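Long-range contact in NAD(P)H-flavin oxidoreductase (PDB 3GBH), which probably catalyses NAD(P)H-dependent reduction of flavin, with bound flavin mononucleotide as its cofactor: residues M64-Q78 and N162-I176. Numbering follows the deposited sequence.
With FMN (flavin mononucleotide), chain H.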
loop_
_atom_site.group_PDB
_atom_site.type_symbol
_atom_site.label_atom_id
_atom_site.label_comp_id
_atom_site.label_asym_id
_atom_site.label_seq_id
_atom_site.Cartn_x
_atom_site.Cartn_y
_atom_site.Cartn_z
HETATM N N MSE B 64 26.878 33.262 -27.256
HETATM C CA MSE B 64 25.400 33.259 -27.287
HETATM C C MSE B 64 24.770 33.689 -25.944
HETATM O O MSE B 64 23.742 34.348 -25.915
HETATM C CB MSE B 64 24.850 31.886 -27.688
HETATM C CG MSE B 64 23.327 31.876 -28.055
HETATM SE SE MSE B 64 22.825 33.157 -29.492
HETATM C CE MSE B 64 23.365 32.156 -31.076
ATOM N N LYS B 65 25.413 33.335 -24.841
ATOM C CA LYS B 65 25.008 33.851 -23.540
ATOM C C LYS B 65 25.045 35.374 -23.515
ATOM O O LYS B 65 24.120 36.023 -23.023
ATOM C CB LYS B 65 25.918 33.289 -22.453
ATOM C CG LYS B 65 25.586 31.849 -22.085
ATOM C CD LYS B 65 26.340 31.439 -20.849
ATOM C CE LYS B 65 25.762 30.202 -20.187
ATOM N NZ LYS B 65 26.344 30.111 -18.850
ATOM N N GLU B 66 26.120 35.952 -24.038
ATOM C CA GLU B 66 26.214 37.392 -24.110
ATOM C C GLU B 66 25.116 37.992 -24.982
ATOM O O GLU B 66 24.553 39.043 -24.642
ATOM C CB GLU B 66 27.565 37.808 -24.665
ATOM C CG GLU B 66 27.754 39.305 -24.741
ATOM C CD GLU B 66 27.648 39.999 -23.402
ATOM O OE1 GLU B 66 28.043 39.398 -22.383
ATOM O OE2 GLU B 66 27.195 41.168 -23.387
ATOM N N LYS B 67 24.818 37.331 -26.105
ATOM C CA LYS B 67 23.767 37.799 -27.001
ATOM C C LYS B 67 22.402 37.768 -26.368
ATOM O O LYS B 67 21.588 38.639 -26.639
ATOM C CB LYS B 67 23.734 36.986 -28.295
ATOM C CG LYS B 67 24.870 37.331 -29.238
ATOM C CD LYS B 67 24.773 36.451 -30.489
ATOM C CE LYS B 67 25.704 36.911 -31.588
ATOM N NZ LYS B 67 25.807 35.871 -32.667
ATOM N N VAL B 68 22.131 36.764 -25.540
ATOM C CA VAL B 68 20.806 36.682 -24.917
ATOM C C VAL B 68 20.758 37.336 -23.524
ATOM O O VAL B 68 19.713 37.311 -22.871
ATOM C CB VAL B 68 20.301 35.255 -24.824
ATOM C CG1 VAL B 68 20.372 34.565 -26.183
ATOM C CG2 VAL B 68 21.061 34.482 -23.774
ATOM N N LYS B 69 21.857 37.954 -23.087
ATOM C CA LYS B 69 21.968 38.387 -21.701
ATOM C C LYS B 69 20.850 39.373 -21.347
ATOM O O LYS B 69 20.141 39.167 -20.378
ATOM C CB LYS B 69 23.347 39.001 -21.447
ATOM C CG LYS B 69 23.652 39.392 -19.991
ATOM C CD LYS B 69 24.939 40.250 -19.918
ATOM N N GLU B 70 20.676 40.425 -22.140
ATOM C CA GLU B 70 19.668 41.452 -21.837
ATOM C C GLU B 70 18.260 40.852 -21.829
ATOM O O GLU B 70 17.432 41.243 -21.014
ATOM C CB GLU B 70 19.771 42.654 -22.801
ATOM N N SER B 71 18.008 39.874 -22.700
ATOM C CA SER B 71 16.716 39.191 -22.731
ATOM C C SER B 71 16.381 38.380 -21.473
ATOM O O SER B 71 15.233 37.977 -21.303
ATOM C CB SER B 71 16.632 38.261 -23.944
ATOM O OG SER B 71 16.850 38.989 -25.139
ATOM N N PHE B 72 17.362 38.075 -20.626
ATOM C CA PHE B 72 17.054 37.338 -19.408
ATOM C C PHE B 72 16.842 38.204 -18.195
ATOM O O PHE B 72 16.454 37.702 -17.145
ATOM C CB PHE B 72 18.037 36.187 -19.174
ATOM C CG PHE B 72 17.675 34.989 -19.959
ATOM C CD1 PHE B 72 18.052 34.892 -21.281
ATOM C CD2 PHE B 72 16.883 34.004 -19.421
ATOM C CE1 PHE B 72 17.663 33.804 -22.054
ATOM C CE2 PHE B 72 16.495 32.905 -20.182
ATOM C CZ PHE B 72 16.874 32.805 -21.497
ATOM N N GLY B 73 16.996 39.504 -18.354
ATOM C CA GLY B 73 16.508 40.453 -17.341
ATOM C C GLY B 73 17.013 40.151 -15.949
ATOM O O GLY B 73 18.220 40.112 -15.734
ATOM N N PHE B 74 16.101 39.909 -15.004
ATOM C CA PHE B 74 16.502 39.693 -13.622
ATOM C C PHE B 74 16.943 38.252 -13.401
ATOM O O PHE B 74 17.327 37.908 -12.283
ATOM C CB PHE B 74 15.395 40.084 -12.610
ATOM C CG PHE B 74 15.030 41.556 -12.645
ATOM C CD1 PHE B 74 15.864 42.511 -12.067
ATOM C CD2 PHE B 74 13.862 41.985 -13.287
ATOM C CE1 PHE B 74 15.537 43.864 -12.116
ATOM C CE2 PHE B 74 13.525 43.340 -13.337
ATOM C CZ PHE B 74 14.362 44.281 -12.755
ATOM N N ASN B 75 16.923 37.428 -14.445
ATOM C CA ASN B 75 17.458 36.072 -14.370
ATOM C C ASN B 75 18.948 35.953 -14.820
ATOM O O ASN B 75 19.399 34.917 -15.344
ATOM C CB ASN B 75 16.518 35.142 -15.139
ATOM C CG ASN B 75 15.163 35.044 -14.490
ATOM O OD1 ASN B 75 15.071 34.631 -13.349
ATOM N ND2 ASN B 75 14.103 35.414 -15.201
ATOM N N SER B 76 19.723 37.025 -14.603
ATOM C CA SER B 76 21.072 37.109 -15.137
ATOM C C SER B 76 22.024 36.136 -14.440
ATOM O O SER B 76 22.930 35.591 -15.071
ATOM C CB SER B 76 21.618 38.544 -15.031
ATOM O OG SER B 76 21.726 38.911 -13.659
ATOM N N ARG B 77 21.821 35.888 -13.155
ATOM C CA ARG B 77 22.730 34.996 -12.450
ATOM C C ARG B 77 22.590 33.557 -12.924
ATOM O O ARG B 77 23.591 32.851 -13.065
ATOM C CB ARG B 77 22.544 35.077 -10.940
ATOM C CG ARG B 77 23.775 34.595 -10.212
ATOM C CD ARG B 77 23.891 35.161 -8.827
ATOM N NE ARG B 77 25.198 34.819 -8.262
ATOM C CZ ARG B 77 25.438 34.608 -6.969
ATOM N NH1 ARG B 77 24.459 34.685 -6.068
ATOM N NH2 ARG B 77 26.671 34.303 -6.574
ATOM N N GLN B 78 21.349 33.125 -13.170
ATOM C CA GLN B 78 21.116 31.785 -13.660
ATOM C C GLN B 78 21.789 31.652 -15.018
ATOM O O GLN B 78 22.475 30.671 -15.262
ATOM C CB GLN B 78 19.620 31.444 -13.798
ATOM C CG GLN B 78 18.819 31.399 -12.508
ATOM C CD GLN B 78 18.118 32.718 -12.243
ATOM O OE1 GLN B 78 18.740 33.775 -12.275
ATOM N NE2 GLN B 78 16.812 32.658 -12.010
ATOM N N ASN B 162 16.437 25.270 -13.135
ATOM C CA ASN B 162 15.526 26.377 -12.768
ATOM C C ASN B 162 14.718 26.694 -14.001
ATOM O O ASN B 162 15.274 27.190 -15.011
ATOM C CB ASN B 162 16.309 27.601 -12.291
ATOM C CG ASN B 162 15.423 28.816 -11.917
ATOM O OD1 ASN B 162 15.907 29.928 -11.946
ATOM N ND2 ASN B 162 14.159 28.598 -11.541
ATOM N N PRO B 163 13.415 26.363 -13.973
ATOM C CA PRO B 163 12.579 26.783 -15.109
ATOM C C PRO B 163 12.324 28.263 -15.040
ATOM O O PRO B 163 12.158 28.807 -13.952
ATOM C CB PRO B 163 11.308 25.950 -14.943
ATOM C CG PRO B 163 11.224 25.672 -13.474
ATOM C CD PRO B 163 12.645 25.614 -12.965
ATOM N N ILE B 164 12.303 28.912 -16.204
ATOM C CA ILE B 164 12.339 30.353 -16.296
ATOM C C ILE B 164 11.365 30.790 -17.395
ATOM O O ILE B 164 11.425 30.286 -18.524
ATOM C CB ILE B 164 13.800 30.858 -16.577
ATOM C CG1 ILE B 164 14.686 30.646 -15.338
ATOM C CG2 ILE B 164 13.832 32.339 -16.955
ATOM C CD1 ILE B 164 16.177 30.848 -15.520
ATOM N N GLY B 165 10.444 31.689 -17.029
ATOM C CA GLY B 165 9.482 32.278 -17.946
ATOM C C GLY B 165 9.743 33.759 -18.090
ATOM O O GLY B 165 9.254 34.386 -19.012
ATOM N N GLY B 166 10.575 34.302 -17.203
ATOM C CA GLY B 166 10.890 35.708 -17.185
ATOM C C GLY B 166 11.989 36.107 -18.139
ATOM O O GLY B 166 13.017 36.619 -17.709
ATOM N N PHE B 167 11.762 35.878 -19.432
ATOM C CA PHE B 167 12.667 36.349 -20.467
ATOM C C PHE B 167 11.874 37.000 -21.603
ATOM O O PHE B 167 10.655 36.840 -21.693
ATOM C CB PHE B 167 13.628 35.223 -20.951
ATOM C CG PHE B 167 12.958 34.042 -21.601
ATOM C CD1 PHE B 167 12.295 33.092 -20.848
ATOM C CD2 PHE B 167 13.045 33.849 -22.970
ATOM C CE1 PHE B 167 11.706 31.995 -21.445
ATOM C CE2 PHE B 167 12.460 32.776 -23.555
ATOM C CZ PHE B 167 11.783 31.846 -22.804
ATOM N N ASP B 168 12.581 37.733 -22.453
ATOM C CA ASP B 168 11.975 38.471 -23.574
ATOM C C ASP B 168 11.573 37.528 -24.705
ATOM O O ASP B 168 12.326 37.305 -25.642
ATOM C CB ASP B 168 12.950 39.546 -24.066
ATOM C CG ASP B 168 12.370 40.431 -25.169
ATOM O OD1 ASP B 168 11.216 40.201 -25.603
ATOM O OD2 ASP B 168 13.101 41.338 -25.616
ATOM N N LYS B 169 10.358 37.008 -24.611
ATOM C CA LYS B 169 9.814 36.093 -25.609
ATOM C C LYS B 169 9.513 36.734 -26.963
ATOM O O LYS B 169 9.493 36.054 -27.992
ATOM C CB LYS B 169 8.556 35.463 -25.039
ATOM C CG LYS B 169 8.914 34.442 -23.963
ATOM C CD LYS B 169 7.680 33.917 -23.273
ATOM C CE LYS B 169 8.051 32.951 -22.184
ATOM N NZ LYS B 169 6.911 32.650 -21.296
ATOM N N GLU B 170 9.268 38.033 -26.961
ATOM C CA GLU B 170 9.029 38.761 -28.206
ATOM C C GLU B 170 10.233 38.759 -29.140
ATOM O O GLU B 170 10.074 38.800 -30.342
ATOM C CB GLU B 170 8.658 40.208 -27.910
ATOM C CG GLU B 170 7.355 40.371 -27.166
ATOM C CD GLU B 170 6.151 39.907 -27.969
ATOM O OE1 GLU B 170 5.979 40.402 -29.112
ATOM O OE2 GLU B 170 5.383 39.049 -27.454
ATOM N N ASN B 171 11.432 38.752 -28.580
ATOM C CA ASN B 171 12.655 38.959 -29.355
ATOM C C ASN B 171 13.612 37.772 -29.337
ATOM O O ASN B 171 14.561 37.739 -30.108
ATOM C CB ASN B 171 13.363 40.200 -28.867
ATOM C CG ASN B 171 12.553 41.445 -29.090
ATOM O OD1 ASN B 171 12.216 41.795 -30.226
ATOM N ND2 ASN B 171 12.226 42.127 -28.007
ATOM N N ILE B 172 13.353 36.783 -28.500
ATOM C CA ILE B 172 14.354 35.739 -28.297
ATOM C C ILE B 172 14.642 34.896 -29.553
ATOM O O ILE B 172 15.813 34.575 -29.831
ATOM C CB ILE B 172 14.008 34.838 -27.071
ATOM C CG1 ILE B 172 15.212 33.960 -26.699
ATOM C CG2 ILE B 172 12.709 34.083 -27.306
ATOM C CD1 ILE B 172 16.470 34.793 -26.237
ATOM N N ALA B 173 13.605 34.540 -30.313
ATOM C CA ALA B 173 13.809 33.778 -31.572
ATOM C C ALA B 173 14.745 34.507 -32.518
ATOM O O ALA B 173 15.708 33.930 -33.039
ATOM C CB ALA B 173 12.468 33.472 -32.285
ATOM N N ASP B 174 14.469 35.789 -32.740
ATOM C CA ASP B 174 15.310 36.593 -33.609
ATOM C C ASP B 174 16.766 36.652 -33.132
ATOM O O ASP B 174 17.698 36.650 -33.946
ATOM C CB ASP B 174 14.769 38.025 -33.713
ATOM C CG ASP B 174 13.407 38.102 -34.419
ATOM O OD1 ASP B 174 13.172 37.326 -35.389
ATOM O OD2 ASP B 174 12.578 38.953 -33.995
ATOM N N ILE B 175 16.954 36.769 -31.821
ATOM C CA ILE B 175 18.281 36.939 -31.243
ATOM C C ILE B 175 19.122 35.681 -31.477
ATOM O O ILE B 175 20.274 35.764 -31.842
ATOM C CB ILE B 175 18.213 37.300 -29.716
ATOM C CG1 ILE B 175 17.637 38.707 -29.537
ATOM C CG2 ILE B 175 19.594 37.233 -29.076
ATOM C CD1 ILE B 175 17.207 39.038 -28.119
ATOM N N ILE B 176 18.539 34.513 -31.295
ATOM C CA ILE B 176 19.312 33.284 -31.439
ATOM C C ILE B 176 19.321 32.724 -32.860
ATOM O O ILE B 176 20.096 31.824 -33.155
ATOM C CB ILE B 176 18.907 32.202 -30.425
ATOM C CG1 ILE B 176 17.564 31.576 -30.760
ATOM C CG2 ILE B 176 18.872 32.794 -29.000
ATOM C CD1 ILE B 176 17.171 30.498 -29.765
HETATM N N1 FMN H . 12.199 31.325 -11.313
HETATM C C2 FMN H . 13.036 32.411 -11.529
HETATM O O2 FMN H . 13.965 32.671 -10.756
HETATM N N3 FMN H . 12.812 33.222 -12.610
HETATM C C4 FMN H . 11.770 32.959 -13.503
HETATM O O4 FMN H . 11.593 33.721 -14.472
HETATM C C4A FMN H . 10.926 31.885 -13.273
HETATM N N5 FMN H . 9.857 31.608 -14.108
HETATM C C5A FMN H . 9.246 30.373 -14.067
HETATM C C6 FMN H . 8.420 29.938 -15.117
HETATM C C7 FMN H . 7.814 28.700 -15.074
HETATM C C7M FMN H . 6.928 28.251 -16.205
HETATM C C8 FMN H . 8.011 27.878 -13.960
HETATM C C8M FMN H . 7.392 26.519 -13.845
HETATM C C9 FMN H . 8.821 28.305 -12.924
HETATM C C9A FMN H . 9.461 29.548 -12.954
HETATM N N10 FMN H . 10.300 29.981 -11.916
HETATM C C10 FMN H . 11.144 31.066 -12.157
HETATM C "C1'" FMN H . 10.612 29.075 -10.743
HETATM C "C2'" FMN H . 9.404 29.106 -9.806
HETATM O "O2'" FMN H . 9.393 30.296 -9.035
HETATM C "C3'" FMN H . 9.441 27.869 -8.902
HETATM O "O3'" FMN H . 9.271 26.721 -9.695
HETATM C "C4'" FMN H . 8.395 27.876 -7.787
HETATM O "O4'" FMN H . 8.674 28.953 -6.891
HETATM C "C5'" FMN H . 8.407 26.542 -7.045
HETATM O "O5'" FMN H . 9.681 26.323 -6.452
HETATM P P FMN H . 10.519 25.010 -6.808
HETATM O O1P FMN H . 11.801 25.001 -6.027
HETATM O O2P FMN H . 10.735 24.999 -8.292
HETATM O O3P FMN H . 9.716 23.779 -6.459
#
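Asn75 reaches across to Gly166 and hydrogen-bonds FMN through the same amide, at N3 and O4, a compact case of one side chain serving both fold and cofactor. Followed outward, its CB points toward the 162-176 segment, and Asn75 CG, anti to the carbonyl carbon (chi1 -65°), stands 3.5 Å from FMN N3. At the tip the amide divides its work: Asn75 OD1 accepts from FMN N3 at 2.8 Å, while ND2 turns its hydrogen syn to OD1 to FMN O4 and the anti one to Gly166 O. The bond from Asn75 ND2 to Gly166 O is 3.0 Å long but bent, its donor lying above the carbonyl plane, and Ile164 CG2 packs against the same nitrogen. Together these three bonds should fix the amide's rotation; Gln78 NE2 adds a weak one to Asn75 OD1. Gln78 NE2 also gives a nearly straight bond to Asn162 OD1 (2.9 Å), the two amides being almost coplanar. Farther from the flavin, Phe167 CB sits over one face of the Phe72 ring, 3.9 Å from its centroid, in a CH-pi contact; the ring planes lie 10° from parallel, but the offset leaves little overlap. Asp168 N donates a hydrogen bond to Ser71 O, and beyond it Val68 CG1 packs on Ile176 CG2 at 3.6 Å and on Ile172 CD1, joining helices 62-68 and 172-176. The arrangement is that of a flavin pocket in the nitroreductase fold, polar side chains and Gly166 N, which donates to FMN O4, meeting the isoalloxazine's pyrimidine end.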